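PDB 6NHS: beta-lactamase from Nostoc sp., which probably hydrolyses the lactam ring of beta-lactam antibiotics through a serine acyl-enzyme, as other class D beta-lactamases do. Local coordinates for residues S58-S63 with A208-N213; A62-I67 with V135-L140; E129-Q134 with E175-Q180; P145-R150 with E154-I159. One frame throughout, in Å; residues are numbered along the deposited sequence.

Interaction 1: residues S58-S63 with A208-N213; sequences SFLPAS and ASVTPN. With FMT (formic acid), chain G.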
loop_
_atom_site.group_PDB
_atom_site.type_symbol
_atom_site.label_atom_id
_atom_site.label_comp_id
_atom_site.label_asym_id
_atom_site.label_seq_id
_atom_site.Cartn_x
_atom_site.Cartn_y
_atom_site.Cartn_z
ATOM N N SER A 58 -6.937 13.208 -1.486
ATOM C CA SER A 58 -5.556 12.808 -1.236
ATOM C C SER A 58 -5.314 12.588 0.251
ATOM O O SER A 58 -5.824 13.338 1.090
ATOM C CB SER A 58 -4.581 13.872 -1.752
ATOM O OG SER A 58 -4.710 14.039 -3.146
ATOM N N PHE A 59 -4.510 11.570 0.565
ATOM C CA PHE A 59 -4.132 11.246 1.934
ATOM C C PHE A 59 -2.668 10.830 1.966
ATOM O O PHE A 59 -2.127 10.352 0.967
ATOM C CB PHE A 59 -4.996 10.117 2.516
ATOM C CG PHE A 59 -6.475 10.376 2.429
ATOM C CD1 PHE A 59 -7.141 11.007 3.464
ATOM C CD2 PHE A 59 -7.198 9.987 1.309
ATOM C CE1 PHE A 59 -8.510 11.244 3.387
ATOM C CE2 PHE A 59 -8.559 10.229 1.224
ATOM C CZ PHE A 59 -9.215 10.858 2.265
ATOM N N LEU A 60 -2.034 11.025 3.120
ATOM C CA LEU A 60 -0.719 10.447 3.364
ATOM C C LEU A 60 -0.749 8.950 3.060
ATOM O O LEU A 60 -1.654 8.250 3.531
ATOM C CB LEU A 60 -0.297 10.662 4.819
ATOM C CG LEU A 60 -0.039 12.101 5.251
ATOM C CD1 LEU A 60 0.063 12.183 6.771
ATOM C CD2 LEU A 60 1.246 12.592 4.599
ATOM N N PRO A 61 0.208 8.429 2.289
ATOM C CA PRO A 61 0.172 6.994 1.968
ATOM C C PRO A 61 0.543 6.100 3.137
ATOM O O PRO A 61 0.090 4.947 3.180
ATOM C CB PRO A 61 1.179 6.863 0.814
ATOM C CG PRO A 61 2.050 8.047 0.926
ATOM C CD PRO A 61 1.221 9.150 1.502
ATOM N N ALA A 62 1.345 6.599 4.080
ATOM C CA ALA A 62 1.852 5.805 5.191
ATOM C C ALA A 62 2.466 4.516 4.664
ATOM O O ALA A 62 3.143 4.529 3.631
ATOM C CB ALA A 62 0.744 5.515 6.212
ATOM N N SER A 63 2.207 3.393 5.337
ATOM C CA SER A 63 2.868 2.146 4.974
ATOM C C SER A 63 2.479 1.620 3.597
ATOM O O SER A 63 3.170 0.726 3.100
ATOM C CB SER A 63 2.586 1.059 6.018
ATOM O OG SER A 63 3.412 1.242 7.156
ATOM N N ALA A 208 -0.897 8.415 11.337
ATOM C CA ALA A 208 -1.234 8.880 12.676
ATOM C C ALA A 208 -0.838 10.327 12.935
ATOM O O ALA A 208 -1.086 10.833 14.033
ATOM C CB ALA A 208 -0.580 7.975 13.727
ATOM N N SER A 209 -0.227 11.004 11.965
ATOM C CA SER A 209 0.178 12.391 12.149
ATOM C C SER A 209 -0.932 13.382 11.817
ATOM O O SER A 209 -0.749 14.585 12.029
ATOM C CB SER A 209 1.418 12.702 11.306
ATOM O OG SER A 209 1.154 12.529 9.928
ATOM N N VAL A 210 -2.074 12.914 11.311
ATOM C CA VAL A 210 -3.217 13.773 11.031
ATOM C C VAL A 210 -4.388 13.325 11.896
ATOM O O VAL A 210 -4.419 12.206 12.412
ATOM C CB VAL A 210 -3.607 13.764 9.537
ATOM C CG1 VAL A 210 -2.594 14.553 8.720
ATOM C CG2 VAL A 210 -3.710 12.335 9.027
ATOM N N THR A 211 -5.359 14.222 12.049
ATOM C CA THR A 211 -6.567 13.951 12.828
ATOM C C THR A 211 -7.775 14.226 11.956
ATOM O O THR A 211 -7.927 15.356 11.446
ATOM C CB THR A 211 -6.612 14.794 14.106
ATOM O OG1 THR A 211 -5.512 14.440 14.956
ATOM C CG2 THR A 211 -7.916 14.540 14.850
ATOM N N PRO A 212 -8.672 13.246 11.738
ATOM C CA PRO A 212 -8.552 11.888 12.278
ATOM C C PRO A 212 -7.447 11.077 11.605
ATOM O O PRO A 212 -7.018 11.438 10.509
ATOM C CB PRO A 212 -9.923 11.277 11.983
ATOM C CG PRO A 212 -10.388 11.995 10.776
ATOM C CD PRO A 212 -9.898 13.410 10.941
ATOM N N ASN A 213 -6.978 10.020 12.263
ATOM C CA ASN A 213 -6.037 9.119 11.616
ATOM C C ASN A 213 -6.670 8.532 10.359
ATOM O O ASN A 213 -7.892 8.408 10.252
ATOM C CB ASN A 213 -5.624 7.990 12.563
ATOM C CG ASN A 213 -4.771 8.471 13.725
ATOM O OD1 ASN A 213 -4.354 7.673 14.553
ATOM N ND2 ASN A 213 -4.504 9.772 13.788
HETATM C C FMT G . -7.179 16.263 -4.824
HETATM O O1 FMT G . -6.427 16.932 -4.120
HETATM O O2 FMT G . -6.934 15.112 -5.183
#

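Interaction 2: residues A62-I67 with V135-L140; sequences ASTFKI and VGYGNL. With FMT (formic acid), chain K; EDO (1,2-ethanediol), chain F.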
loop_
_atom_site.group_PDB
_atom_site.type_symbol
_atom_site.label_atom_id
_atom_site.label_comp_id
_atom_site.label_asym_id
_atom_site.label_seq_id
_atom_site.Cartn_x
_atom_site.Cartn_y
_atom_site.Cartn_z
ATOM N N ALA A 62 1.345 6.599 4.080
ATOM C CA ALA A 62 1.852 5.805 5.191
ATOM C C ALA A 62 2.466 4.516 4.664
ATOM O O ALA A 62 3.143 4.529 3.631
ATOM C CB ALA A 62 0.744 5.515 6.212
ATOM N N SER A 63 2.207 3.393 5.337
ATOM C CA SER A 63 2.868 2.146 4.974
ATOM C C SER A 63 2.479 1.620 3.597
ATOM O O SER A 63 3.170 0.726 3.100
ATOM C CB SER A 63 2.586 1.059 6.018
ATOM O OG SER A 63 3.412 1.242 7.156
ATOM N N THR A 64 1.396 2.110 2.973
ATOM C CA THR A 64 1.121 1.665 1.608
ATOM C C THR A 64 2.237 2.065 0.657
ATOM O O THR A 64 2.391 1.452 -0.405
ATOM C CB THR A 64 -0.215 2.213 1.079
ATOM O OG1 THR A 64 -0.152 3.640 0.919
ATOM C CG2 THR A 64 -1.344 1.845 2.009
ATOM N N PHE A 65 3.019 3.079 1.023
ATOM C CA PHE A 65 4.153 3.486 0.207
ATOM C C PHE A 65 5.222 2.407 0.135
ATOM O O PHE A 65 6.066 2.450 -0.764
ATOM C CB PHE A 65 4.744 4.788 0.756
ATOM C CG PHE A 65 5.817 5.380 -0.112
ATOM C CD1 PHE A 65 5.503 5.919 -1.347
ATOM C CD2 PHE A 65 7.138 5.395 0.311
ATOM C CE1 PHE A 65 6.487 6.464 -2.157
ATOM C CE2 PHE A 65 8.133 5.937 -0.490
ATOM C CZ PHE A 65 7.805 6.476 -1.729
ATOM N N LYS A 66 5.198 1.432 1.054
ATOM C CA LYS A 66 6.181 0.352 1.015
ATOM C C LYS A 66 6.130 -0.411 -0.303
ATOM O O LYS A 66 7.144 -0.982 -0.723
ATOM C CB LYS A 66 5.966 -0.613 2.187
ATOM C CG LYS A 66 6.341 -0.052 3.553
ATOM C CD LYS A 66 6.255 -1.144 4.627
ATOM C CE LYS A 66 6.850 -0.681 5.955
ATOM N NZ LYS A 66 5.997 0.299 6.676
ATOM N N ILE A 67 4.970 -0.439 -0.967
ATOM C CA ILE A 67 4.883 -1.102 -2.268
ATOM C C ILE A 67 5.774 -0.392 -3.281
ATOM O O ILE A 67 6.606 -1.016 -3.949
ATOM C CB ILE A 67 3.423 -1.162 -2.752
ATOM C CG1 ILE A 67 2.557 -1.977 -1.782
ATOM C CG2 ILE A 67 3.359 -1.741 -4.167
ATOM C CD1 ILE A 67 1.047 -1.846 -2.064
ATOM N N VAL A 135 6.901 7.123 -12.585
ATOM C CA VAL A 135 5.737 6.291 -12.285
ATOM C C VAL A 135 4.465 7.130 -12.218
ATOM O O VAL A 135 3.365 6.631 -12.498
ATOM C CB VAL A 135 5.985 5.519 -10.971
ATOM C CG1 VAL A 135 4.717 4.830 -10.476
ATOM C CG2 VAL A 135 7.101 4.497 -11.164
ATOM N N GLY A 136 4.584 8.403 -11.861
ATOM C CA GLY A 136 3.407 9.220 -11.640
ATOM C C GLY A 136 2.716 8.926 -10.328
ATOM O O GLY A 136 1.482 8.891 -10.278
ATOM N N TYR A 137 3.481 8.731 -9.249
ATOM C CA TYR A 137 2.925 8.231 -7.993
ATOM C C TYR A 137 2.310 9.371 -7.185
ATOM O O TYR A 137 3.021 10.291 -6.769
ATOM C CB TYR A 137 4.013 7.531 -7.176
ATOM C CG TYR A 137 3.484 6.883 -5.912
ATOM C CD1 TYR A 137 3.412 7.596 -4.722
ATOM C CD2 TYR A 137 3.040 5.568 -5.917
ATOM C CE1 TYR A 137 2.919 7.018 -3.563
ATOM C CE2 TYR A 137 2.545 4.973 -4.756
ATOM C CZ TYR A 137 2.500 5.709 -3.580
ATOM O OH TYR A 137 2.007 5.146 -2.420
ATOM N N GLY A 138 1.001 9.297 -6.938
ATOM C CA GLY A 138 0.353 10.249 -6.041
ATOM C C GLY A 138 0.491 11.687 -6.510
ATOM O O GLY A 138 0.409 11.987 -7.707
ATOM N N ASN A 139 0.707 12.599 -5.553
ATOM C CA ASN A 139 0.876 14.019 -5.859
ATOM C C ASN A 139 2.316 14.386 -6.208
ATOM O O ASN A 139 2.628 15.577 -6.310
ATOM C CB ASN A 139 0.370 14.890 -4.698
ATOM C CG ASN A 139 1.285 14.853 -3.466
ATOM O OD1 ASN A 139 2.232 14.082 -3.399
ATOM N ND2 ASN A 139 0.980 15.690 -2.479
ATOM N N LEU A 140 3.197 13.393 -6.370
ATOM C CA LEU A 140 4.526 13.553 -6.960
ATOM C C LEU A 140 5.484 14.389 -6.116
ATOM O O LEU A 140 6.511 14.842 -6.628
ATOM C CB LEU A 140 4.443 14.167 -8.367
ATOM C CG LEU A 140 3.418 13.596 -9.347
ATOM C CD1 LEU A 140 3.459 14.388 -10.650
ATOM C CD2 LEU A 140 3.687 12.134 -9.601
HETATM C C FMT K . 7.134 3.067 6.355
HETATM O O1 FMT K . 7.686 2.556 5.412
HETATM O O2 FMT K . 5.943 2.859 6.591
HETATM C C1 EDO F . 8.502 18.121 -4.342
HETATM O O1 EDO F . 8.049 18.222 -2.984
HETATM C C2 EDO F . 9.691 17.169 -4.431
HETATM O O2 EDO F . 9.371 16.079 -5.309
HETATM O O HOH W 1 1.152 2.701 -2.596
#

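Interaction 3: residues E129-Q134 with E175-Q180; sequences EKFIKQ and ELPFSQ. With FMT (formic acid), chain I.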
loop_
_atom_site.group_PDB
_atom_site.type_symbol
_atom_site.label_atom_id
_atom_site.label_comp_id
_atom_site.label_asym_id
_atom_site.label_seq_id
_atom_site.Cartn_x
_atom_site.Cartn_y
_atom_site.Cartn_z
ATOM N N GLU A 129 12.989 11.055 -6.511
ATOM C CA GLU A 129 12.155 11.985 -7.267
ATOM C C GLU A 129 11.973 11.521 -8.710
ATOM O O GLU A 129 10.880 11.634 -9.272
ATOM C CB GLU A 129 12.757 13.392 -7.222
ATOM C CG GLU A 129 11.714 14.487 -7.437
ATOM C CD GLU A 129 12.319 15.848 -7.687
ATOM O OE1 GLU A 129 13.384 16.156 -7.114
ATOM O OE2 GLU A 129 11.727 16.611 -8.475
ATOM N N LYS A 130 13.038 11.001 -9.330
ATOM C CA LYS A 130 12.934 10.526 -10.707
ATOM C C LYS A 130 11.915 9.400 -10.824
ATOM O O LYS A 130 11.059 9.414 -11.717
ATOM C CB LYS A 130 14.300 10.064 -11.221
ATOM C CG LYS A 130 15.271 11.191 -11.527
ATOM C CD LYS A 130 16.470 10.692 -12.323
ATOM C CE LYS A 130 17.639 11.662 -12.229
ATOM N NZ LYS A 130 17.211 13.069 -12.454
ATOM N N PHE A 131 11.988 8.413 -9.925
ATOM C CA PHE A 131 11.048 7.295 -9.994
ATOM C C PHE A 131 9.624 7.740 -9.681
ATOM O O PHE A 131 8.672 7.278 -10.323
ATOM C CB PHE A 131 11.481 6.177 -9.043
ATOM C CG PHE A 131 12.481 5.230 -9.644
ATOM C CD1 PHE A 131 12.060 4.160 -10.425
ATOM C CD2 PHE A 131 13.841 5.412 -9.438
ATOM C CE1 PHE A 131 12.981 3.282 -10.987
ATOM C CE2 PHE A 131 14.768 4.540 -9.991
ATOM C CZ PHE A 131 14.340 3.474 -10.771
ATOM N N ILE A 132 9.460 8.632 -8.698
ATOM C CA ILE A 132 8.134 9.154 -8.365
ATOM C C ILE A 132 7.485 9.781 -9.594
ATOM O O ILE A 132 6.313 9.533 -9.901
ATOM C CB ILE A 132 8.237 10.165 -7.206
ATOM C CG1 ILE A 132 8.507 9.451 -5.875
ATOM C CG2 ILE A 132 6.974 11.000 -7.114
ATOM C CD1 ILE A 132 7.273 8.812 -5.243
ATOM N N LYS A 133 8.239 10.605 -10.317
ATOM C CA LYS A 133 7.672 11.302 -11.465
ATOM C C LYS A 133 7.519 10.381 -12.670
ATOM O O LYS A 133 6.543 10.496 -13.419
ATOM C CB LYS A 133 8.533 12.518 -11.804
ATOM C CG LYS A 133 8.501 13.586 -10.719
ATOM C CD LYS A 133 9.247 14.843 -11.131
ATOM C CE LYS A 133 9.037 15.955 -10.113
ATOM N NZ LYS A 133 9.719 17.231 -10.499
ATOM N N GLN A 134 8.459 9.453 -12.870
ATOM C CA GLN A 134 8.338 8.514 -13.983
ATOM C C GLN A 134 7.123 7.611 -13.807
ATOM O O GLN A 134 6.377 7.362 -14.764
ATOM C CB GLN A 134 9.619 7.690 -14.101
ATOM C CG GLN A 134 9.812 6.994 -15.430
ATOM C CD GLN A 134 11.218 6.437 -15.587
ATOM O OE1 GLN A 134 11.593 5.960 -16.659
ATOM N NE2 GLN A 134 12.006 6.496 -14.513
ATOM N N GLU A 175 3.913 -1.830 -17.062
ATOM C CA GLU A 175 4.125 -0.541 -17.709
ATOM C C GLU A 175 5.152 0.325 -16.998
ATOM O O GLU A 175 5.658 1.284 -17.596
ATOM C CB GLU A 175 2.816 0.244 -17.785
ATOM C CG GLU A 175 1.799 -0.305 -18.741
ATOM C CD GLU A 175 0.594 0.607 -18.866
ATOM O OE1 GLU A 175 0.622 1.713 -18.290
ATOM O OE2 GLU A 175 -0.377 0.218 -19.543
ATOM N N LEU A 176 5.456 0.022 -15.733
ATOM C CA LEU A 176 6.329 0.840 -14.912
ATOM C C LEU A 176 7.787 0.478 -15.166
ATOM O O LEU A 176 8.091 -0.603 -15.682
ATOM C CB LEU A 176 5.967 0.658 -13.432
ATOM C CG LEU A 176 4.512 1.023 -13.115
ATOM C CD1 LEU A 176 4.246 0.963 -11.625
ATOM C CD2 LEU A 176 4.170 2.402 -13.677
ATOM N N PRO A 177 8.728 1.370 -14.819
ATOM C CA PRO A 177 10.144 1.119 -15.150
ATOM C C PRO A 177 10.826 0.196 -14.147
ATOM O O PRO A 177 11.807 0.560 -13.491
ATOM C CB PRO A 177 10.732 2.536 -15.142
ATOM C CG PRO A 177 9.954 3.230 -14.072
ATOM C CD PRO A 177 8.534 2.708 -14.227
ATOM N N PHE A 178 10.296 -1.019 -14.015
ATOM C CA PHE A 178 10.867 -2.033 -13.142
ATOM C C PHE A 178 11.021 -3.332 -13.920
ATOM O O PHE A 178 10.154 -3.700 -14.718
ATOM C CB PHE A 178 10.001 -2.258 -11.884
ATOM C CG PHE A 178 9.720 -0.995 -11.118
ATOM C CD1 PHE A 178 10.747 -0.313 -10.477
ATOM C CD2 PHE A 178 8.435 -0.474 -11.060
ATOM C CE1 PHE A 178 10.497 0.855 -9.788
ATOM C CE2 PHE A 178 8.174 0.691 -10.356
ATOM C CZ PHE A 178 9.207 1.360 -9.723
ATOM N N SER A 179 12.141 -4.009 -13.693
ATOM C CA SER A 179 12.417 -5.265 -14.370
ATOM C C SER A 179 11.451 -6.347 -13.907
ATOM O O SER A 179 10.841 -6.255 -12.837
ATOM C CB SER A 179 13.850 -5.711 -14.095
ATOM O OG SER A 179 13.975 -6.119 -12.741
ATOM N N GLN A 180 11.330 -7.398 -14.727
ATOM C CA GLN A 180 10.492 -8.538 -14.358
ATOM C C GLN A 180 10.930 -9.143 -13.027
ATOM O O GLN A 180 10.092 -9.577 -12.224
ATOM C CB GLN A 180 10.527 -9.596 -15.462
ATOM C CG GLN A 180 9.540 -10.742 -15.251
ATOM C CD GLN A 180 8.096 -10.271 -15.261
ATOM O OE1 GLN A 180 7.627 -9.710 -16.246
ATOM N NE2 GLN A 180 7.390 -10.485 -14.155
HETATM C C FMT I . 16.559 -5.845 -10.344
HETATM O O1 FMT I . 15.770 -6.537 -9.695
HETATM O O2 FMT I . 16.598 -5.792 -11.577
#

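Interaction 4: residues P145-R150 with E154-I159; sequences PEQIDR and EGPLQI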
loop_
_atom_site.group_PDB
_atom_site.type_symbol
_atom_site.label_atom_id
_atom_site.label_comp_id
_atom_site.label_asym_id
_atom_site.label_seq_id
_atom_site.Cartn_x
_atom_site.Cartn_y
_atom_site.Cartn_z
ATOM N N PRO A 145 15.531 17.234 0.391
ATOM C CA PRO A 145 16.409 16.101 0.734
ATOM C C PRO A 145 16.375 15.730 2.208
ATOM O O PRO A 145 16.520 14.549 2.547
ATOM C CB PRO A 145 17.798 16.601 0.309
ATOM C CG PRO A 145 17.516 17.565 -0.800
ATOM C CD PRO A 145 16.225 18.242 -0.435
ATOM N N GLU A 146 16.166 16.704 3.096
ATOM C CA GLU A 146 16.112 16.431 4.525
ATOM C C GLU A 146 14.887 15.621 4.928
ATOM O O GLU A 146 14.858 15.085 6.041
ATOM C CB GLU A 146 16.147 17.746 5.309
ATOM C CG GLU A 146 17.468 18.509 5.203
ATOM C CD GLU A 146 17.685 19.164 3.841
ATOM O OE1 GLU A 146 18.857 19.308 3.431
ATOM O OE2 GLU A 146 16.691 19.532 3.178
ATOM N N GLN A 147 13.883 15.517 4.058
ATOM C CA GLN A 147 12.684 14.736 4.330
ATOM C C GLN A 147 12.726 13.353 3.690
ATOM O O GLN A 147 11.688 12.689 3.608
ATOM C CB GLN A 147 11.442 15.500 3.848
ATOM C CG GLN A 147 11.190 16.813 4.592
ATOM C CD GLN A 147 10.120 17.681 3.932
ATOM O OE1 GLN A 147 10.358 18.298 2.899
ATOM N NE2 GLN A 147 8.942 17.730 4.536
ATOM N N ILE A 148 13.906 12.898 3.254
ATOM C CA ILE A 148 14.009 11.693 2.431
ATOM C C ILE A 148 13.514 10.452 3.173
ATOM O O ILE A 148 13.064 9.485 2.543
ATOM C CB ILE A 148 15.461 11.515 1.925
ATOM C CG1 ILE A 148 15.561 10.353 0.926
ATOM C CG2 ILE A 148 16.440 11.304 3.092
ATOM C CD1 ILE A 148 14.690 10.536 -0.325
ATOM N N ASP A 149 13.565 10.450 4.506
ATOM C CA ASP A 149 13.145 9.280 5.270
ATOM C C ASP A 149 11.795 9.466 5.954
ATOM O O ASP A 149 11.452 8.682 6.848
ATOM C CB ASP A 149 14.211 8.900 6.303
ATOM C CG ASP A 149 14.451 9.989 7.324
ATOM O OD1 ASP A 149 13.948 11.111 7.123
ATOM O OD2 ASP A 149 15.146 9.722 8.329
ATOM N N ARG A 150 11.012 10.474 5.558
ATOM C CA ARG A 150 9.709 10.656 6.188
ATOM C C ARG A 150 8.646 11.270 5.286
ATOM O O ARG A 150 7.528 11.483 5.765
ATOM C CB ARG A 150 9.862 11.512 7.456
ATOM C CG ARG A 150 10.412 12.911 7.220
ATOM C CD ARG A 150 10.491 13.677 8.534
ATOM N NE ARG A 150 11.802 14.278 8.762
ATOM C CZ ARG A 150 12.040 15.586 8.750
ATOM N NH1 ARG A 150 11.051 16.443 8.529
ATOM N NH2 ARG A 150 13.267 16.040 8.968
ATOM N N GLU A 154 4.915 11.872 7.030
ATOM C CA GLU A 154 4.500 13.175 7.521
ATOM C C GLU A 154 4.120 14.142 6.414
ATOM O O GLU A 154 3.580 15.213 6.712
ATOM C CB GLU A 154 5.616 13.804 8.368
ATOM C CG GLU A 154 6.079 12.935 9.514
ATOM C CD GLU A 154 7.292 13.506 10.225
ATOM O OE1 GLU A 154 7.735 14.617 9.857
ATOM O OE2 GLU A 154 7.800 12.840 11.152
ATOM N N GLY A 155 4.383 13.801 5.155
ATOM C CA GLY A 155 4.158 14.713 4.056
ATOM C C GLY A 155 5.485 15.180 3.493
ATOM O O GLY A 155 6.535 14.996 4.112
ATOM N N PRO A 156 5.467 15.832 2.325
ATOM C CA PRO A 156 4.262 16.286 1.623
ATOM C C PRO A 156 3.623 15.276 0.671
ATOM O O PRO A 156 2.642 15.634 0.024
ATOM C CB PRO A 156 4.773 17.495 0.835
ATOM C CG PRO A 156 6.185 17.134 0.503
ATOM C CD PRO A 156 6.700 16.321 1.677
ATOM N N LEU A 157 4.148 14.056 0.575
ATOM C CA LEU A 157 3.588 13.088 -0.365
ATOM C C LEU A 157 2.181 12.682 0.055
ATOM O O LEU A 157 1.945 12.319 1.212
ATOM C CB LEU A 157 4.476 11.847 -0.462
ATOM C CG LEU A 157 4.013 10.803 -1.484
ATOM C CD1 LEU A 157 3.999 11.421 -2.888
ATOM C CD2 LEU A 157 4.903 9.552 -1.449
ATOM N N GLN A 158 1.241 12.750 -0.887
ATOM C CA GLN A 158 -0.113 12.262 -0.662
ATOM C C GLN A 158 -0.580 11.515 -1.906
ATOM O O GLN A 158 0.001 11.642 -2.988
ATOM C CB GLN A 158 -1.077 13.404 -0.317
ATOM C CG GLN A 158 -0.715 14.167 0.960
ATOM C CD GLN A 158 -1.732 15.239 1.296
ATOM O OE1 GLN A 158 -2.918 14.963 1.414
ATOM N NE2 GLN A 158 -1.271 16.472 1.443
ATOM N N ILE A 159 -1.639 10.721 -1.741
ATOM C CA ILE A 159 -2.164 9.913 -2.835
ATOM C C ILE A 159 -3.653 9.686 -2.606
ATOM O O ILE A 159 -4.115 9.578 -1.466
ATOM C CB ILE A 159 -1.381 8.578 -2.959
ATOM C CG1 ILE A 159 -1.747 7.836 -4.243
ATOM C CG2 ILE A 159 -1.615 7.681 -1.727
ATOM C CD1 ILE A 159 -0.794 6.721 -4.570
#

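Interaction 1: residues S58-S63 with A208-N213
Leu60 reaches across to Ser209 and Val210 with a single methyl, CD1, and that group carries the whole contact. Its closest neighbour is polar: Leu60 CD1 lies 3.4 Å from Ser209 OG. The apolar part is looser, with Leu60 CD1 4.1 Å from Val210 CG1. Leu60 is the anchored side. It is buried, its carbonyl accepts a hydrogen bond from Trp216 NE1, and CG stands anti to its own carbonyl carbon (chi1 -67°), which lets the extended branch run out to the loop 208-213. The other side is open. Ser209 is exposed to solvent, and its hydroxyl makes a weak hydrogen bond to Leu153 O. Beyond Val210 the loop is held by itself: Asn213 ND2 donates to Val210 O at 2.8 Å, with the acceptor close to the amide plane, while Asn213 OD1 takes Trp206 NE1. That clasp closes round the cis peptide before Pro212. The contact thus sets the loop between strands 198-207 and 213-223 against the segment leading into helix 65-76. Ser63 and Lys66 at that helix start, with Lys203 on strand 198-207, are placed as in the SxxK and KTG-type motifs of the penicillin-binding protein and serine beta-lactamase fold and probably form them here.

Interaction 2: residues A62-I67 with V135-L140
Phe65 and Tyr137 make the apolar part of this buried contact. The rings form an offset edge-to-face pair, the edge of Phe65 directed toward the face of Tyr137, with centroids 5.4 Å apart and planes at 72°. Phe65 CD1 and Tyr137 CE1 touch at 3.6 Å. Tyr137 has its CG anti to the backbone N (chi1 -175°), a setting that sends the ring from the loop toward the helix start. Phe65 also stacks on Trp152, and Tyr137 meets Phe167 edge-to-face, so the pair belongs to a larger aromatic cluster.

The polar link runs through one water. Tyr137 OH donates to it at 2.6 Å, and the water, near the plane of the tyrosine ring, donates in turn to Thr64 O at 2.8 Å. Thr64 O also accepts Ile67 N, while Thr64 OG1 is bound to Pro61 O and Gln164 NE2.

Backbone turns place Tyr137 on the loop. Gly136, with positive phi, is the C-prime residue of the Schellman motif that ends helix 125-135, and a type II' turn follows from Tyr137 to Leu140.

On the helix, Lys66 NZ donates to Ser63 OG at 2.8 Å. A second bond, from Lys66 NZ to FMT O2, is 2.6 Å long; this formic acid probably comes from the crystallisation liquor. The rings pack, and the phenol reaches the helix start through one water, to which its proton is committed. Ser63 and Lys66, spaced as in the SxxK motif of serine beta-lactamases, are probably the catalytic pair.

Interaction 3: residues E129-Q134 with E175-Q180
Gln134 and Pro177 bring the two backbones nearest, CA atoms 7.7 Å apart, helix 125-135 on one side and an irregular loop on the other. The loop bends sharply at Pro177, the centre of an inverse gamma turn whose Phe178 N to Leu176 O bond is weak, and then becomes the start of helix 180-189, where Ser179 is the N-cap.

Two aromatic rings carry the inner part, Phe178 buried and Phe131 partly exposed. Their planes are nearly parallel (7° apart), but they meet rim to rim with centroids 5.7 Å apart, so neither covers the other's face; Phe131 CE1 is 3.7 Å from Phe178 CE1. The Phe131 edge also meets Pro177 O, which sits near the ring plane, 3.9 Å from Phe131 CE1. Farther out, Gln134 runs extended past the proline ring in the opposite direction, its amide carbon CD 3.8 Å from Pro177 CG. On the helix, Lys133 NZ forms a salt bridge with Glu129 OE2 at 2.9 Å.

Helix 65-76 backs both rings: Phe131 rests on Val72 and Thr76, Phe178 on Leu71. Leu176 inserts toward helix 161-172, touching Phe167 and Leu171, so the loop joins three helices just before it enters the fourth.

Interaction 4: residues P145-R150 with E154-I159
Arg150 O accepts the backbone N-H of Glu154 at 2.9 Å, with an N-H...O angle of 168°. This nearly straight bond, between residues four apart, spans the turn that includes residues 151-153.

The two side chains are less firmly joined. The Glu154 carboxylate lies beside the aliphatic arm of Arg150, with OE1 3.2 Å from Arg150 CD, while the charged atoms stay farther apart: Arg150 NH1 is 4.0 Å from Glu154 OE1, too far for a salt bridge. Guanidinium and carboxylate planes differ by 39°. The bend at chi3 (129°) swings the guanidinium off the line of the chain, and the attraction is probably a general one between opposite charges at the surface.

Packing follows one step on. Gln147 NE2 approaches the Gly155-Pro156 link, 3.7 Å from Gly155 O and 3.9 Å from Pro156 CD; its OE1 is bound by Thr144 N. Gly155 has positive phi, and the peptide joining it to Pro156 is cis.

Asp149 ties the first segment to helix 113-123 through a salt bridge with Arg121. The second runs on past Asn139, which binds Pro156 O, before helix 161-172 begins.

Overall arrangement
From the N terminus, residues 58-63 overlap 62-67, so interactions 1 and 2 share Ala62 and Ser63. Interaction 2 closes its loop first, at 135-140; interaction 3 starts at 129-134, before that closure, and ends at 175-180, so the two cross. Interaction 4, a local loop, follows interaction 2 in series and sits within the span of 3. Interaction 1 closes last, at 208-213, spanning the others and bringing in the sheet. Phe59 O to Ile159 N (2.8 Å) couples interactions 1 and 4, Asn139 N to Gln158 O (2.8 Å) couples 2 and 4, and Tyr137 N to Ile132 O joins 2 and 3. Together they tie helices to sheet around the start of helix 65-76.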